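Local structure of deoxyhypusine hydroxylase (Homo sapiens, 4D50) at residues 182-187 with 208-213. The protein catalyses the hydroxylation of the deoxyhypusine residue of translation initiation factor eIF5A with a diiron centre, completing the formation of hypusine. Numbering follows the deposited sequence.
With FE (Fe (III) ion), chain C; PER (peroxide ion), chain E.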
ATOM      1  N   ARG A 182      -9.284   0.968  12.121  1.00  8.71           N
ATOM      2  CA  ARG A 182      -9.186  -0.232  12.960  1.00  7.71           C
ATOM      3  C   ARG A 182     -10.324  -1.248  12.641  1.00  7.17           C
ATOM      4  O   ARG A 182     -10.133  -2.454  12.660  1.00  6.56           O
ATOM      5  CB  ARG A 182      -9.251   0.211  14.470  1.00  7.44           C
ATOM      6  CG  ARG A 182      -8.028   0.947  14.920  1.00  7.54           C
ATOM      7  CD  ARG A 182      -7.824   0.917  16.436  1.00  7.72           C
ATOM      8  NE  ARG A 182      -7.708  -0.431  16.953  1.00  8.48           N
ATOM      9  CZ  ARG A 182      -7.710  -0.705  18.257  1.00 10.43           C
ATOM     10  NH1 ARG A 182      -7.846   0.289  19.136  1.00 12.49           N
ATOM     11  NH2 ARG A 182      -7.664  -1.950  18.658  1.00 12.25           N
ATOM     12  N   ALA A 183     -11.498  -0.723  12.339  1.00  6.69           N
ATOM     13  CA  ALA A 183     -12.692  -1.527  12.073  1.00  6.25           C
ATOM     14  C   ALA A 183     -12.491  -2.164  10.685  1.00  6.52           C
ATOM     15  O   ALA A 183     -12.823  -3.309  10.498  1.00  6.43           O
ATOM     16  CB  ALA A 183     -13.894  -0.633  12.053  1.00  6.48           C
ATOM     17  N   MET A 184     -11.806  -1.467   9.825  1.00  7.65           N
ATOM     18  CA  MET A 184     -11.510  -1.923   8.448  1.00  6.68           C
ATOM     19  C   MET A 184     -10.576  -3.165   8.529  1.00  6.70           C
ATOM     20  O   MET A 184     -10.836  -4.193   7.897  1.00  5.98           O
ATOM     21  CB  MET A 184     -10.826  -0.838   7.598  1.00  8.12           C
ATOM     22  CG  MET A 184     -10.812  -1.144   6.111  1.00  8.16           C
ATOM     23  SD  MET A 184      -9.678   0.045   5.288  1.00  9.06           S
ATOM     24  CE  MET A 184     -10.503   1.579   5.504  1.00  7.70           C
ATOM     25  N   PHE A 185      -9.506  -3.092   9.324  1.00  7.36           N
ATOM     26  CA  PHE A 185      -8.611  -4.223   9.465  1.00  7.60           C
ATOM     27  C   PHE A 185      -9.242  -5.338  10.210  1.00  6.69           C
ATOM     28  O   PHE A 185      -8.990  -6.515   9.868  1.00  5.82           O
ATOM     29  CB  PHE A 185      -7.240  -3.811  10.040  1.00  8.50           C
ATOM     30  CG  PHE A 185      -6.498  -2.972   9.088  1.00 10.17           C
ATOM     31  CD1 PHE A 185      -6.021  -3.521   7.902  1.00 11.22           C
ATOM     32  CD2 PHE A 185      -6.344  -1.617   9.321  1.00 12.14           C
ATOM     33  CE1 PHE A 185      -5.410  -2.729   6.948  1.00 12.73           C
ATOM     34  CE2 PHE A 185      -5.795  -0.831   8.311  1.00 13.96           C
ATOM     35  CZ  PHE A 185      -5.396  -1.402   7.136  1.00 12.39           C
ATOM     36  N   ALA A 186     -10.110  -5.046  11.203  1.00  7.93           N
ATOM     37  CA  ALA A 186     -10.875  -6.138  11.851  1.00  7.71           C
ATOM     38  C   ALA A 186     -11.830  -6.862  10.908  1.00  7.64           C
ATOM     39  O   ALA A 186     -11.975  -8.066  10.999  1.00  7.85           O
ATOM     40  CB  ALA A 186     -11.663  -5.614  13.039  1.00  7.53           C
ATOM     41  N   LEU A 187     -12.352  -6.155   9.956  1.00  9.08           N
ATOM     42  CA  LEU A 187     -13.295  -6.734   8.922  1.00  9.24           C
ATOM     43  C   LEU A 187     -12.531  -7.674   8.043  1.00  9.37           C
ATOM     44  O   LEU A 187     -12.969  -8.753   7.793  1.00  9.68           O
ATOM     45  CB  LEU A 187     -13.992  -5.643   8.161  1.00  9.70           C
ATOM     46  CG  LEU A 187     -15.189  -5.034   8.890  1.00  9.47           C
ATOM     47  CD1 LEU A 187     -15.551  -3.684   8.305  1.00  9.51           C
ATOM     48  CD2 LEU A 187     -16.347  -5.968   8.915  1.00 10.33           C
ATOM     49  N   ALA A 208     -10.588  10.038  -0.182  1.00 14.48           N
ATOM     50  CA  ALA A 208      -9.886   9.210  -1.149  1.00 13.42           C
ATOM     51  C   ALA A 208      -8.882   8.274  -0.463  1.00 11.73           C
ATOM     52  O   ALA A 208      -8.810   7.100  -0.796  1.00 11.99           O
ATOM     53  CB  ALA A 208      -9.167  10.101  -2.174  1.00 14.33           C
ATOM     54  N   LEU A 209      -8.152   8.741   0.561  1.00 10.58           N
ATOM     55  CA  LEU A 209      -7.235   7.844   1.312  1.00  9.77           C
ATOM     56  C   LEU A 209      -7.987   6.643   1.855  1.00 10.05           C
ATOM     57  O   LEU A 209      -7.584   5.479   1.628  1.00  9.93           O
ATOM     58  CB  LEU A 209      -6.564   8.583   2.463  1.00  9.18           C
ATOM     59  CG  LEU A 209      -5.306   7.905   2.967  1.00 11.12           C
ATOM     60  CD1 LEU A 209      -4.158   8.021   2.004  1.00 11.79           C
ATOM     61  CD2 LEU A 209      -4.911   8.449   4.320  1.00 11.82           C
ATOM     62  N   PHE A 210      -9.103   6.912   2.555  1.00  9.48           N
ATOM     63  CA  PHE A 210      -9.967   5.859   3.088  1.00 10.49           C
ATOM     64  C   PHE A 210     -10.414   4.853   2.048  1.00  9.84           C
ATOM     65  O   PHE A 210     -10.255   3.621   2.267  1.00  9.63           O
ATOM     66  CB  PHE A 210     -11.209   6.497   3.737  1.00 11.64           C
ATOM     67  CG  PHE A 210     -12.250   5.506   4.271  1.00 11.89           C
ATOM     68  CD1 PHE A 210     -13.263   5.022   3.436  1.00 11.81           C
ATOM     69  CD2 PHE A 210     -12.242   5.082   5.580  1.00 13.28           C
ATOM     70  CE1 PHE A 210     -14.246   4.204   3.912  1.00 11.85           C
ATOM     71  CE2 PHE A 210     -13.186   4.132   6.033  1.00 11.70           C
ATOM     72  CZ  PHE A 210     -14.186   3.730   5.203  1.00 12.72           C
ATOM     73  N   ARG A 211     -10.919   5.329   0.919  1.00 10.86           N
ATOM     74  CA  ARG A 211     -11.394   4.425  -0.150  1.00 11.41           C
ATOM     75  C   ARG A 211     -10.255   3.574  -0.695  1.00 10.82           C
ATOM     76  O   ARG A 211     -10.414   2.400  -1.038  1.00 10.26           O
ATOM     77  CB  ARG A 211     -12.018   5.219  -1.296  1.00 13.26           C
ATOM     78  CG  ARG A 211     -13.372   5.751  -0.862  1.00 14.33           C
ATOM     79  CD  ARG A 211     -14.227   6.255  -2.021  1.00 17.39           C
ATOM     80  NE  ARG A 211     -13.572   7.210  -2.852  1.00 19.61           N
ATOM     81  CZ  ARG A 211     -13.513   8.542  -2.616  1.00 26.56           C
ATOM     82  NH1 ARG A 211     -14.011   9.053  -1.476  1.00 27.22           N
ATOM     83  NH2 ARG A 211     -12.924   9.365  -3.522  1.00 24.44           N
ATOM     84  N   HIS A 212      -9.111   4.172  -0.849  1.00 10.71           N
ATOM     85  CA  HIS A 212      -7.987   3.433  -1.373  1.00  8.99           C
ATOM     86  C   HIS A 212      -7.601   2.313  -0.446  1.00  8.62           C
ATOM     87  O   HIS A 212      -7.252   1.235  -0.885  1.00  7.22           O
ATOM     88  CB  HIS A 212      -6.846   4.419  -1.767  1.00  9.74           C
ATOM     89  CG  HIS A 212      -5.539   4.298  -1.056  1.00  9.37           C
ATOM     90  ND1 HIS A 212      -5.364   4.737   0.233  1.00  9.75           N
ATOM     91  CD2 HIS A 212      -4.300   3.967  -1.498  1.00  9.31           C
ATOM     92  CE1 HIS A 212      -4.131   4.503   0.605  1.00 10.00           C
ATOM     93  NE2 HIS A 212      -3.450   4.091  -0.436  1.00  9.60           N
ATOM     94  N   GLU A 213      -7.591   2.606   0.853  1.00  8.92           N
ATOM     95  CA  GLU A 213      -7.315   1.590   1.825  1.00  8.99           C
ATOM     96  C   GLU A 213      -8.294   0.452   1.751  1.00  7.67           C
ATOM     97  O   GLU A 213      -7.897  -0.722   1.901  1.00  6.80           O
ATOM     98  CB  GLU A 213      -7.246   2.206   3.233  1.00 10.61           C
ATOM     99  CG  GLU A 213      -6.528   1.309   4.189  1.00 11.69           C
ATOM    100  CD  GLU A 213      -5.025   1.184   3.936  1.00 13.95           C
ATOM    101  OE1 GLU A 213      -4.370   2.192   3.595  1.00 15.28           O
ATOM    102  OE2 GLU A 213      -4.521   0.046   4.112  1.00 16.87           O
TER
HETATM  103 FE    FE C 301      -1.194   3.967  -0.622  1.00 14.36          FE
HETATM  104  O1  PER E 303      -1.297   4.694  -2.725  1.00 21.40           O
HETATM  105  O2  PER E 303      -2.098   4.243  -3.964  1.00 18.93           O
HETATM  106  O   HOH W   1      -1.026   2.064  -1.590  1.00 26.36           O
HETATM  107  O   HOH W   2      -1.205   2.819   1.229  1.00 12.15           O
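M184 of helix 177-190 reaches across to helix 208-221 and settles between E213 and F210, a small instance of how near-parallel helices of consecutive HEAT-like repeats meet through their side chains. Its CG lies anti to the backbone N (chi1 -166°), and the extended chain sets the sulfur against the aliphatic stem of E213, M184 SD 3.6 Å from E213 CG. A bend at chi3 (-66°) then turns the methyl CE over one face of the F210 ring in a CH-pi contact, 4.2 Å from its centroid. E213 bends at chi2, carrying its carboxylate to the edge of the F185 ring: E213 OE2 lies near the ring plane, 3.5 Å from CZ of F185. An alanine in place of E213 would probably leave the edge of F185 without its carboxylate partner and open a gap beside the sulfur of M184, where CG had lain. The adjacent H212 binds iron through NE2 at 2.3 Å, completing with H94 and E95 the protein ligands of this ion; H212 ND1 donates to L209 O (2.7 Å) in the carbonyl plane, and this bond and the iron together hold the imidazole's rotation. The two helix segments run 11° apart with axes 11.7 Å distant, and the touching residues belong to the third and fourth HEAT-like repeats; M184 also touches L170 of helix 163-171, and helix 241-254 meets H212.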